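Local coordinates for alpha-galactosidase (Umbelopsis vinacea, PDB 3A5V), which hydrolyses terminal alpha-galactosyl residues, probably from galacto-oligosaccharides and similar substrates, as a tetrameric family 27 glycoside hydrolase with a beta/alpha-barrel catalytic domain, at residues T8-W13 with G234-L239; K41-N46 with E289-N294. All coordinates share one frame; numbering follows the deposited sequence.

Interaction 1. Residues T8-W13 with G234-L239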
ATOM      1  N   THR A   8       0.980 -30.706 -15.660  1.00 12.00           N
ATOM      2  CA  THR A   8       0.211 -30.831 -14.428  1.00 11.90           C
ATOM      3  C   THR A   8       1.169 -30.358 -13.317  1.00 11.93           C
ATOM      4  O   THR A   8       2.389 -30.247 -13.558  1.00 11.59           O
ATOM      5  CB  THR A   8      -0.182 -32.296 -14.150  1.00 11.98           C
ATOM      6  OG1 THR A   8       1.003 -33.101 -14.118  1.00 12.63           O
ATOM      7  CG2 THR A   8      -1.144 -32.834 -15.219  1.00 12.93           C
ATOM      8  N   PRO A   9       0.640 -30.053 -12.112  1.00 11.18           N
ATOM      9  CA  PRO A   9       1.549 -29.653 -11.039  1.00 12.16           C
ATOM     10  C   PRO A   9       2.633 -30.704 -10.749  1.00 12.55           C
ATOM     11  O   PRO A   9       2.347 -31.910 -10.771  1.00 12.65           O
ATOM     12  CB  PRO A   9       0.619 -29.487  -9.819  1.00 11.81           C
ATOM     13  CG  PRO A   9      -0.748 -29.149 -10.436  1.00 11.96           C
ATOM     14  CD  PRO A   9      -0.777 -29.998 -11.708  1.00 11.29           C
ATOM     15  N   GLN A  10       3.860 -30.254 -10.478  1.00 12.07           N
ATOM     16  CA  GLN A  10       4.950 -31.189 -10.124  1.00 12.08           C
ATOM     17  C   GLN A  10       4.694 -31.895  -8.778  1.00 11.76           C
ATOM     18  O   GLN A  10       4.017 -31.359  -7.904  1.00 10.65           O
ATOM     19  CB  GLN A  10       6.320 -30.485 -10.108  1.00 12.20           C
ATOM     20  CG  GLN A  10       6.496 -29.385  -9.012  1.00 12.28           C
ATOM     21  CD  GLN A  10       6.127 -27.960  -9.469  1.00 12.36           C
ATOM     22  OE1 GLN A  10       5.230 -27.754 -10.295  1.00 12.89           O
ATOM     23  NE2 GLN A  10       6.813 -26.969  -8.901  1.00  9.75           N
ATOM     24  N   MET A  11       5.229 -33.106  -8.639  1.00 10.84           N
ATOM     25  CA  MET A  11       5.133 -33.860  -7.401  1.00 11.15           C
ATOM     26  C   MET A  11       6.528 -34.368  -7.058  1.00 11.28           C
ATOM     27  O   MET A  11       7.320 -34.681  -7.951  1.00 10.95           O
ATOM     28  CB  MET A  11       4.158 -35.035  -7.549  1.00 11.11           C
ATOM     29  CG  MET A  11       2.725 -34.643  -7.954  1.00 11.24           C
ATOM     30  SD  MET A  11       1.660 -36.070  -8.303  1.00 12.43           S
ATOM     31  CE  MET A  11       1.726 -36.969  -6.727  1.00 11.99           C
ATOM     32  N   GLY A  12       6.832 -34.465  -5.772  1.00 11.28           N
ATOM     33  CA  GLY A  12       8.182 -34.845  -5.379  1.00 11.43           C
ATOM     34  C   GLY A  12       8.389 -34.782  -3.882  1.00 11.40           C
ATOM     35  O   GLY A  12       7.430 -34.882  -3.097  1.00 11.45           O
ATOM     36  N   TRP A  13       9.646 -34.611  -3.501  1.00 11.76           N
ATOM     37  CA  TRP A  13      10.081 -34.613  -2.102  1.00 11.91           C
ATOM     38  C   TRP A  13      11.329 -33.723  -1.986  1.00 11.99           C
ATOM     39  O   TRP A  13      12.149 -33.661  -2.917  1.00 12.82           O
ATOM     40  CB  TRP A  13      10.373 -36.056  -1.661  1.00 11.54           C
ATOM     41  CG  TRP A  13      10.984 -36.159  -0.273  1.00 11.12           C
ATOM     42  CD1 TRP A  13      10.328 -36.238   0.917  1.00 11.62           C
ATOM     43  CD2 TRP A  13      12.379 -36.190   0.027  1.00 11.58           C
ATOM     44  NE1 TRP A  13      11.236 -36.333   1.962  1.00 12.99           N
ATOM     45  CE2 TRP A  13      12.505 -36.300   1.434  1.00 11.98           C
ATOM     46  CE3 TRP A  13      13.548 -36.125  -0.767  1.00 12.34           C
ATOM     47  CZ2 TRP A  13      13.756 -36.346   2.077  1.00 13.28           C
ATOM     48  CZ3 TRP A  13      14.787 -36.191  -0.135  1.00 11.88           C
ATOM     49  CH2 TRP A  13      14.881 -36.290   1.285  1.00 12.25           C
ATOM     50  N   GLY A 234       1.252 -25.583 -16.771  1.00 11.83           N
ATOM     51  CA  GLY A 234       2.631 -25.086 -16.886  1.00 12.36           C
ATOM     52  C   GLY A 234       2.991 -23.904 -15.989  1.00 12.48           C
ATOM     53  O   GLY A 234       4.114 -23.426 -16.059  1.00 12.05           O
ATOM     54  N   GLY A 235       2.041 -23.422 -15.166  1.00 12.36           N
ATOM     55  CA  GLY A 235       2.240 -22.179 -14.396  1.00 11.65           C
ATOM     56  C   GLY A 235       1.316 -22.147 -13.179  1.00 11.36           C
ATOM     57  O   GLY A 235       0.193 -21.621 -13.238  1.00 10.31           O
ATOM     58  N   TRP A 236       1.817 -22.673 -12.069  1.00 10.28           N
ATOM     59  CA  TRP A 236       0.993 -22.977 -10.893  1.00 10.80           C
ATOM     60  C   TRP A 236       1.285 -22.096  -9.680  1.00 11.23           C
ATOM     61  O   TRP A 236       2.435 -21.763  -9.428  1.00 11.65           O
ATOM     62  CB  TRP A 236       1.254 -24.434 -10.460  1.00 10.07           C
ATOM     63  CG  TRP A 236       1.066 -25.418 -11.591  1.00 10.01           C
ATOM     64  CD1 TRP A 236       2.038 -26.097 -12.251  1.00 10.40           C
ATOM     65  CD2 TRP A 236      -0.171 -25.793 -12.191  1.00 10.36           C
ATOM     66  NE1 TRP A 236       1.493 -26.885 -13.230  1.00 10.89           N
ATOM     67  CE2 TRP A 236       0.135 -26.709 -13.235  1.00 10.97           C
ATOM     68  CE3 TRP A 236      -1.507 -25.419 -11.977  1.00  8.71           C
ATOM     69  CZ2 TRP A 236      -0.851 -27.293 -14.039  1.00 11.36           C
ATOM     70  CZ3 TRP A 236      -2.505 -25.993 -12.789  1.00 10.39           C
ATOM     71  CH2 TRP A 236      -2.168 -26.934 -13.799  1.00  9.94           C
ATOM     72  N   ASN A 237       0.255 -21.836  -8.873  1.00 10.91           N
ATOM     73  CA  ASN A 237       0.441 -21.314  -7.506  1.00 11.58           C
ATOM     74  C   ASN A 237       0.996 -22.427  -6.615  1.00 11.59           C
ATOM     75  O   ASN A 237       0.540 -23.569  -6.698  1.00 11.41           O
ATOM     76  CB  ASN A 237      -0.898 -20.790  -6.932  1.00 11.52           C
ATOM     77  CG  ASN A 237      -1.483 -19.650  -7.777  1.00 11.99           C
ATOM     78  OD1 ASN A 237      -0.795 -18.667  -8.084  1.00 11.24           O
ATOM     79  ND2 ASN A 237      -2.751 -19.788  -8.163  1.00 11.68           N
ATOM     80  N   ASP A 238       1.988 -22.094  -5.789  1.00 10.73           N
ATOM     81  CA  ASP A 238       2.656 -23.079  -4.939  1.00 11.06           C
ATOM     82  C   ASP A 238       2.345 -22.735  -3.481  1.00 11.08           C
ATOM     83  O   ASP A 238       2.701 -21.647  -2.993  1.00 11.37           O
ATOM     84  CB  ASP A 238       4.171 -23.052  -5.230  1.00 10.42           C
ATOM     85  CG  ASP A 238       4.975 -24.075  -4.416  1.00 10.48           C
ATOM     86  OD1 ASP A 238       4.415 -24.816  -3.579  1.00 11.46           O
ATOM     87  OD2 ASP A 238       6.211 -24.099  -4.609  1.00 11.89           O
ATOM     88  N   LEU A 239       1.656 -23.648  -2.790  1.00 10.89           N
ATOM     89  CA  LEU A 239       1.230 -23.405  -1.420  1.00 11.11           C
ATOM     90  C   LEU A 239       2.261 -23.894  -0.387  1.00 11.76           C
ATOM     91  O   LEU A 239       1.965 -23.941   0.805  1.00 11.42           O
ATOM     92  CB  LEU A 239      -0.161 -24.017  -1.164  1.00 10.87           C
ATOM     93  CG  LEU A 239      -1.410 -23.249  -1.637  1.00 11.52           C
ATOM     94  CD1 LEU A 239      -1.366 -22.894  -3.147  1.00 10.44           C
ATOM     95  CD2 LEU A 239      -2.686 -24.051  -1.308  1.00 11.55           C
TER

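Interaction 2. Residues K41-N46 with E289-N294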
ATOM      1  N   LYS A  41       7.219 -43.014  -6.073  1.00 13.16           N
ATOM      2  CA  LYS A  41       7.616 -42.719  -7.437  1.00 14.13           C
ATOM      3  C   LYS A  41       6.505 -43.012  -8.454  1.00 14.09           C
ATOM      4  O   LYS A  41       6.161 -42.152  -9.285  1.00 14.04           O
ATOM      5  CB  LYS A  41       8.898 -43.480  -7.830  1.00 13.88           C
ATOM      6  CG  LYS A  41       9.224 -43.301  -9.318  1.00 14.42           C
ATOM      7  CD  LYS A  41      10.485 -44.087  -9.723  1.00 15.80           C
ATOM      8  CE  LYS A  41      10.235 -45.573  -9.716  1.00 19.62           C
ATOM      9  NZ  LYS A  41      11.331 -46.242 -10.505  1.00 24.80           N
ATOM     10  N   ASP A  42       5.953 -44.222  -8.402  1.00 14.74           N
ATOM     11  CA  ASP A  42       4.951 -44.621  -9.376  1.00 15.99           C
ATOM     12  C   ASP A  42       3.608 -43.909  -9.176  1.00 16.37           C
ATOM     13  O   ASP A  42       2.804 -43.848 -10.101  1.00 16.66           O
ATOM     14  CB  ASP A  42       4.771 -46.136  -9.379  1.00 16.59           C
ATOM     15  CG  ASP A  42       6.025 -46.873  -9.876  1.00 19.90           C
ATOM     16  OD1 ASP A  42       6.696 -46.391 -10.810  1.00 22.96           O
ATOM     17  OD2 ASP A  42       6.333 -47.926  -9.308  1.00 26.25           O
ATOM     18  N   LEU A  43       3.374 -43.373  -7.976  1.00 16.32           N
ATOM     19  CA  LEU A  43       2.198 -42.516  -7.742  1.00 16.36           C
ATOM     20  C   LEU A  43       2.326 -41.139  -8.407  1.00 16.15           C
ATOM     21  O   LEU A  43       1.326 -40.453  -8.626  1.00 16.52           O
ATOM     22  CB  LEU A  43       1.919 -42.379  -6.246  1.00 16.60           C
ATOM     23  CG  LEU A  43       1.388 -43.652  -5.572  1.00 18.56           C
ATOM     24  CD1 LEU A  43       1.603 -43.591  -4.065  1.00 17.69           C
ATOM     25  CD2 LEU A  43      -0.079 -43.903  -5.884  1.00 20.73           C
ATOM     26  N   GLY A  44       3.558 -40.742  -8.733  1.00 15.43           N
ATOM     27  CA  GLY A  44       3.807 -39.459  -9.396  1.00 14.59           C
ATOM     28  C   GLY A  44       4.859 -38.589  -8.740  1.00 14.28           C
ATOM     29  O   GLY A  44       5.296 -37.618  -9.346  1.00 13.81           O
ATOM     30  N   TYR A  45       5.272 -38.922  -7.507  1.00 13.34           N
ATOM     31  CA  TYR A  45       6.261 -38.102  -6.792  1.00 13.58           C
ATOM     32  C   TYR A  45       7.661 -38.452  -7.299  1.00 13.96           C
ATOM     33  O   TYR A  45       8.332 -39.343  -6.751  1.00 13.53           O
ATOM     34  CB  TYR A  45       6.218 -38.336  -5.279  1.00 13.30           C
ATOM     35  CG  TYR A  45       4.876 -38.146  -4.583  1.00 13.75           C
ATOM     36  CD1 TYR A  45       3.981 -39.211  -4.454  1.00 14.11           C
ATOM     37  CD2 TYR A  45       4.543 -36.924  -3.989  1.00 12.70           C
ATOM     38  CE1 TYR A  45       2.760 -39.064  -3.767  1.00 13.02           C
ATOM     39  CE2 TYR A  45       3.311 -36.752  -3.302  1.00 12.93           C
ATOM     40  CZ  TYR A  45       2.440 -37.821  -3.190  1.00 14.48           C
ATOM     41  OH  TYR A  45       1.245 -37.668  -2.513  1.00 14.31           O
ATOM     42  N   ASN A  46       8.098 -37.749  -8.333  1.00 14.53           N
ATOM     43  CA  ASN A  46       9.286 -38.165  -9.059  1.00 15.41           C
ATOM     44  C   ASN A  46      10.469 -37.215  -8.933  1.00 15.47           C
ATOM     45  O   ASN A  46      11.575 -37.583  -9.322  1.00 15.77           O
ATOM     46  CB  ASN A  46       8.956 -38.515 -10.528  1.00 16.53           C
ATOM     47  CG  ASN A  46       8.630 -37.280 -11.383  1.00 19.14           C
ATOM     48  OD1 ASN A  46       9.065 -37.176 -12.544  1.00 25.33           O
ATOM     49  ND2 ASN A  46       7.914 -36.337 -10.812  1.00 14.57           N
ATOM     50  N   GLU A 289      -6.888 -41.592  -6.146  1.00 13.96           N
ATOM     51  CA  GLU A 289      -8.062 -40.827  -6.576  1.00 14.65           C
ATOM     52  C   GLU A 289      -7.908 -39.341  -6.214  1.00 13.86           C
ATOM     53  O   GLU A 289      -8.334 -38.478  -6.965  1.00 13.63           O
ATOM     54  CB  GLU A 289      -9.346 -41.412  -5.968  1.00 15.02           C
ATOM     55  CG  GLU A 289      -9.582 -42.894  -6.358  1.00 15.68           C
ATOM     56  CD  GLU A 289     -11.000 -43.378  -6.079  1.00 17.32           C
ATOM     57  OE1 GLU A 289     -11.937 -42.555  -6.026  1.00 19.85           O
ATOM     58  OE2 GLU A 289     -11.184 -44.602  -5.909  1.00 20.99           O
ATOM     59  N   VAL A 290      -7.282 -39.064  -5.073  1.00 13.53           N
ATOM     60  CA  VAL A 290      -6.989 -37.677  -4.670  1.00 12.97           C
ATOM     61  C   VAL A 290      -5.874 -37.086  -5.551  1.00 12.75           C
ATOM     62  O   VAL A 290      -5.994 -35.963  -6.039  1.00 12.66           O
ATOM     63  CB  VAL A 290      -6.624 -37.578  -3.176  1.00 12.99           C
ATOM     64  CG1 VAL A 290      -6.449 -36.092  -2.758  1.00 11.96           C
ATOM     65  CG2 VAL A 290      -7.702 -38.250  -2.311  1.00 12.37           C
ATOM     66  N   ILE A 291      -4.805 -37.855  -5.777  1.00 12.13           N
ATOM     67  CA  ILE A 291      -3.741 -37.435  -6.694  1.00 11.71           C
ATOM     68  C   ILE A 291      -4.311 -37.123  -8.086  1.00 12.08           C
ATOM     69  O   ILE A 291      -3.940 -36.128  -8.695  1.00 11.68           O
ATOM     70  CB  ILE A 291      -2.594 -38.489  -6.769  1.00 11.95           C
ATOM     71  CG1 ILE A 291      -1.885 -38.598  -5.403  1.00 12.00           C
ATOM     72  CG2 ILE A 291      -1.592 -38.162  -7.926  1.00 11.34           C
ATOM     73  CD1 ILE A 291      -1.028 -39.857  -5.251  1.00 11.86           C
ATOM     74  N   ALA A 292      -5.241 -37.957  -8.559  1.00 12.15           N
ATOM     75  CA  ALA A 292      -5.887 -37.722  -9.856  1.00 12.30           C
ATOM     76  C   ALA A 292      -6.633 -36.383  -9.940  1.00 12.47           C
ATOM     77  O   ALA A 292      -6.827 -35.840 -11.029  1.00 12.79           O
ATOM     78  CB  ALA A 292      -6.834 -38.891 -10.188  1.00 12.19           C
ATOM     79  N   VAL A 293      -7.080 -35.857  -8.796  1.00 12.26           N
ATOM     80  CA  VAL A 293      -7.691 -34.513  -8.801  1.00 11.46           C
ATOM     81  C   VAL A 293      -6.626 -33.448  -9.092  1.00 11.74           C
ATOM     82  O   VAL A 293      -6.830 -32.568  -9.933  1.00 11.74           O
ATOM     83  CB  VAL A 293      -8.422 -34.198  -7.452  1.00 11.63           C
ATOM     84  CG1 VAL A 293      -8.766 -32.687  -7.348  1.00 10.68           C
ATOM     85  CG2 VAL A 293      -9.675 -35.066  -7.314  1.00 10.49           C
ATOM     86  N   ASN A 294      -5.493 -33.535  -8.391  1.00 11.71           N
ATOM     87  CA  ASN A 294      -4.370 -32.611  -8.591  1.00 11.92           C
ATOM     88  C   ASN A 294      -3.837 -32.688 -10.026  1.00 11.88           C
ATOM     89  O   ASN A 294      -3.501 -31.670 -10.642  1.00 11.11           O
ATOM     90  CB  ASN A 294      -3.251 -32.912  -7.563  1.00 11.19           C
ATOM     91  CG  ASN A 294      -2.037 -31.963  -7.694  1.00 12.48           C
ATOM     92  OD1 ASN A 294      -1.003 -32.339  -8.241  1.00 11.07           O
ATOM     93  ND2 ASN A 294      -2.168 -30.735  -7.174  1.00 11.74           N
TER

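Interaction 1. Residues T8-W13 with G234-L239
P9 lies over one face of the W236 indole, its ring crossing the tryptophan side chain at about a right angle. CG of P9 makes a CH-pi contact 3.8 Å from the centroid of the six-membered ring of W236 and only 12° off the ring normal. CD of P9 bears on the benzo side, 3.6 Å from CZ2 of W236, while CA of P9 covers the pyrrole side, 3.8 Å from CD1 of W236. The proline is thus spread along the length of the indole, and this is the tight, buried part of the contact. With CG anti to the carbonyl carbon (chi1 -53°), W236 carries its indole across to the other segment. NE1 of W236 bonds to the backbone O of A6, just ahead of T8, which helps to fix the rotation of the ring. Q10 fits more loosely: its chain, bent at chi2 (-92°), runs antiparallel to the indole, and OE1 of Q10 stays 4.1 Å from CD1 of W236. NE2 of Q10 is held by S183 and Y125, whereas buried OE1 has no polar partner in the model. The side chain of T8 forms the looser, partly exposed side, turning away from W236 and bonding to Q295 through OG1, although the carbonyl C of T8 stays packed 3.5 Å from NE1 of W236. A leucine in place of W236 would probably leave the ring of P9 without its aromatic platform and the carbonyl of A6 without its donor. W236 opens strand 236-238, and P9 and Q10 lead into strand 11-14, so the stack lies at the N-terminal end of the strands, the end opposite the usual active-site mouth of a (beta/alpha)8 barrel.

Interaction 2. Residues K41-N46 with E289-N294
A Schellman motif at G44 closes helix 40-43, and the residues on either side of this glycine, L43 and Y45, pack against I291 of helix 288-294, in the helical layer outside the barrel. G44, with positive phi (129°), ends the helix, and its N bonds back to O of K41 at 3.0 Å. A CB at G44 would probably clash with the carbonyl O of L43. That carbonyl meets the isoleucine: O of L43 lies 3.8 Å from CG2 of I291. The other branch of I291, extended with CG1 anti to the carbonyl carbon (chi1 -65°), ends in CD1, which sits 4.0 Å from CB of L43. The same methyl reaches the far end of the Y45 ring at an oblique angle, 4.1 Å from CE1 of Y45. Y45 is the centre of an inverse gamma turn, and its OH bonds to the backbone O of I285 and to OH of Y258, which hold the ring end in place beside I291. The contact between the segments is wholly van der Waals, one branched side chain filling the angle between the helix end and the tyrosine. E289 and A292, on other faces of helix 288-294, help line a pocket for a bound polyether, and E289 forms a salt bridge with R361. I291 also touches Y258 of helix 251-263 and M11 of strand 11-14, while Y45 packs on L270 of strand 268-270, so the contact ties the end of helix 40-43, just before strand 47-49, to helix 288-294 over strands 11-14 and 268-270.

Overall arrangement
The centres of interactions 1 and 2 lie about 12 Å apart in the same barrel domain, and their segments alternate along the chain: 8-13, 41-46, 234-239, 289-294. Segment 8-13 also touches both segments of interaction 2. N of N46 lies 3.2 Å from O of M11, a probable hydrogen bond, and CD of P9 packs 3.4 Å from O of N294. Interaction 1 spans from the first barrel strand to the seventh, with strand 268-270 between them. Interaction 2 lies outside the sheet, joining the connection between the first two strands to helix 288-294, the second of two helices after strand 268-270. Together they link the start and end of the barrel, from the N-terminal end of the strands to the surrounding helices.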